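Local coordinates for peptidoglycan synthetase penicillin-binding protein 3 (Bifidobacterium adolescentis, PDB 4YE5), which probably acts as a penicillin-binding transpeptidase of the cell envelope, linking peptide stems during peptidoglycan synthesis, at residues K229-S234 with A257-D262. Numbering follows the deposited sequence.
Sequences KVLSDS and ALADSD
Leu231 is the residue through which helix segment 229-234 meets the end of strand segment 257-262, and its CD1 methyl does most of the touching. Just before it in sequence, Val230 O accepts from both the backbone N and the hydroxyl of Ser234, one turn on, the two donors arriving from opposite faces of the carbonyl plane. The hydroxyl bond is short, with Ser234 OG 2.6 Å from Val230 O, and comes in from above that plane.

At Leu231 the CB points toward the strand. CG lies anti to the carbonyl carbon (chi1 -68°) and CD1 extends anti to CA (chi2 174°); together the two torsions bring CD1 to the strand. There Leu231 CD1 packs at 3.7 Å from Asp260 C and 3.8 Å from Ala259 O. Leu231 CD1 also meets Ala259 CB, 4.0 Å away, an apolar pair made possible because Ala259 turns its CB toward the helix. Just past the end of the strand, Leu231 CB comes within 4.4 Å of Ser261 CB. The CA atoms of the two segments are nearest here, with 5.4 Å between Leu231 CA and Ser261 CA.

Asp260 points its CB the other way, and the chain bends just after it: Asp262 N donates to Asp260 OD1 at 3.0 Å, closing an Asx turn; the N-H reaches the anti side of that oxygen, tilted 26° out of the carboxylate plane. The hydroxyl of Ser261 is bonded to Gly243 N.

The Leu231 contacts lay helix 221-238 against edge strand 255-260. Leu231 also touches Ala245 on adjacent strand 242-249, and Gln224 OE1 accepts from Leu258 N. Through Val230 and Ser234 the helix packs on helix 535-549, both beside the five-stranded antiparallel sheet, as in the serine beta-lactamase and penicillin-binding protein fold.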
loop_
_atom_site.group_PDB
_atom_site.type_symbol
_atom_site.label_atom_id
_atom_site.label_comp_id
_atom_site.label_asym_id
_atom_site.label_seq_id
_atom_site.Cartn_x
_atom_site.Cartn_y
_atom_site.Cartn_z
ATOM N N LYS A 229 11.409 -11.942 -0.158
ATOM C CA LYS A 229 12.453 -12.955 -0.277
ATOM C C LYS A 229 11.872 -14.320 -0.735
ATOM O O LYS A 229 12.430 -14.999 -1.604
ATOM C CB LYS A 229 13.188 -13.109 1.064
ATOM C CG LYS A 229 14.386 -14.078 1.016
ATOM C CD LYS A 229 15.503 -13.512 0.145
ATOM C CE LYS A 229 16.681 -14.486 0.031
ATOM N NZ LYS A 229 17.721 -13.929 -0.873
ATOM N N VAL A 230 10.745 -14.716 -0.154
ATOM C CA VAL A 230 10.093 -15.955 -0.576
ATOM C C VAL A 230 9.675 -15.866 -2.040
ATOM O O VAL A 230 9.843 -16.811 -2.812
ATOM C CB VAL A 230 8.863 -16.273 0.289
ATOM C CG1 VAL A 230 8.006 -17.348 -0.371
ATOM C CG2 VAL A 230 9.320 -16.716 1.681
ATOM N N LEU A 231 9.142 -14.722 -2.443
ATOM C CA LEU A 231 8.755 -14.575 -3.849
ATOM C C LEU A 231 9.970 -14.613 -4.784
ATOM O O LEU A 231 9.888 -15.162 -5.890
ATOM C CB LEU A 231 7.950 -13.290 -4.074
ATOM C CG LEU A 231 6.562 -13.281 -3.429
ATOM C CD1 LEU A 231 5.969 -11.910 -3.605
ATOM C CD2 LEU A 231 5.656 -14.385 -4.041
ATOM N N SER A 232 11.077 -14.022 -4.344
ATOM C CA SER A 232 12.302 -14.027 -5.141
ATOM C C SER A 232 12.856 -15.449 -5.258
ATOM O O SER A 232 13.179 -15.907 -6.343
ATOM C CB SER A 232 13.340 -13.070 -4.540
ATOM O OG SER A 232 14.634 -13.307 -5.062
ATOM N N ASP A 233 12.933 -16.150 -4.130
ATOM C CA ASP A 233 13.415 -17.527 -4.118
ATOM C C ASP A 233 12.479 -18.411 -4.955
ATOM O O ASP A 233 12.934 -19.317 -5.658
ATOM C CB ASP A 233 13.512 -18.083 -2.685
ATOM C CG ASP A 233 14.685 -17.496 -1.889
ATOM O OD1 ASP A 233 15.672 -17.016 -2.500
ATOM O OD2 ASP A 233 14.626 -17.529 -0.634
ATOM N N SER A 234 11.175 -18.139 -4.892
ATOM C CA SER A 234 10.206 -18.899 -5.679
ATOM C C SER A 234 10.352 -18.652 -7.183
ATOM O O SER A 234 10.067 -19.540 -8.004
ATOM C CB SER A 234 8.777 -18.583 -5.245
ATOM O OG SER A 234 8.622 -18.872 -3.862
ATOM N N ALA A 257 1.836 -7.419 5.155
ATOM C CA ALA A 257 2.704 -7.448 3.978
ATOM C C ALA A 257 1.862 -7.465 2.720
ATOM O O ALA A 257 0.801 -8.093 2.682
ATOM C CB ALA A 257 3.658 -8.679 3.994
ATOM N N LEU A 258 2.358 -6.792 1.681
ATOM C CA LEU A 258 1.705 -6.783 0.378
ATOM C C LEU A 258 2.820 -6.680 -0.635
ATOM O O LEU A 258 3.424 -5.610 -0.798
ATOM C CB LEU A 258 0.757 -5.585 0.254
ATOM C CG LEU A 258 -0.060 -5.429 -1.038
ATOM C CD1 LEU A 258 -0.896 -6.712 -1.290
ATOM C CD2 LEU A 258 -0.988 -4.203 -0.953
ATOM N N ALA A 259 3.109 -7.789 -1.301
ATOM C CA ALA A 259 4.406 -7.942 -1.964
ATOM C C ALA A 259 4.280 -8.470 -3.378
ATOM O O ALA A 259 3.319 -9.178 -3.701
ATOM C CB ALA A 259 5.284 -8.893 -1.139
ATOM N N ASP A 260 5.243 -8.113 -4.228
ATOM C CA ASP A 260 5.308 -8.686 -5.563
ATOM C C ASP A 260 6.753 -9.097 -5.865
ATOM O O ASP A 260 7.671 -8.758 -5.114
ATOM C CB ASP A 260 4.758 -7.729 -6.627
ATOM C CG ASP A 260 5.529 -6.410 -6.698
ATOM O OD1 ASP A 260 6.775 -6.428 -6.832
ATOM O OD2 ASP A 260 4.881 -5.349 -6.590
ATOM N N SER A 261 6.934 -9.864 -6.931
ATOM C CA SER A 261 8.250 -10.389 -7.299
ATOM C C SER A 261 9.087 -9.391 -8.094
ATOM O O SER A 261 10.214 -9.698 -8.473
ATOM C CB SER A 261 8.076 -11.650 -8.164
ATOM O OG SER A 261 7.220 -11.327 -9.247
ATOM N N ASP A 262 8.558 -8.213 -8.396
ATOM C CA ASP A 262 9.407 -7.265 -9.140
ATOM C C ASP A 262 10.355 -6.577 -8.173
ATOM O O ASP A 262 10.079 -6.480 -6.982
ATOM C CB ASP A 262 8.561 -6.229 -9.861
ATOM C CG ASP A 262 7.572 -6.866 -10.812
ATOM O OD1 ASP A 262 8.026 -7.605 -11.708
ATOM O OD2 ASP A 262 6.344 -6.682 -10.614
#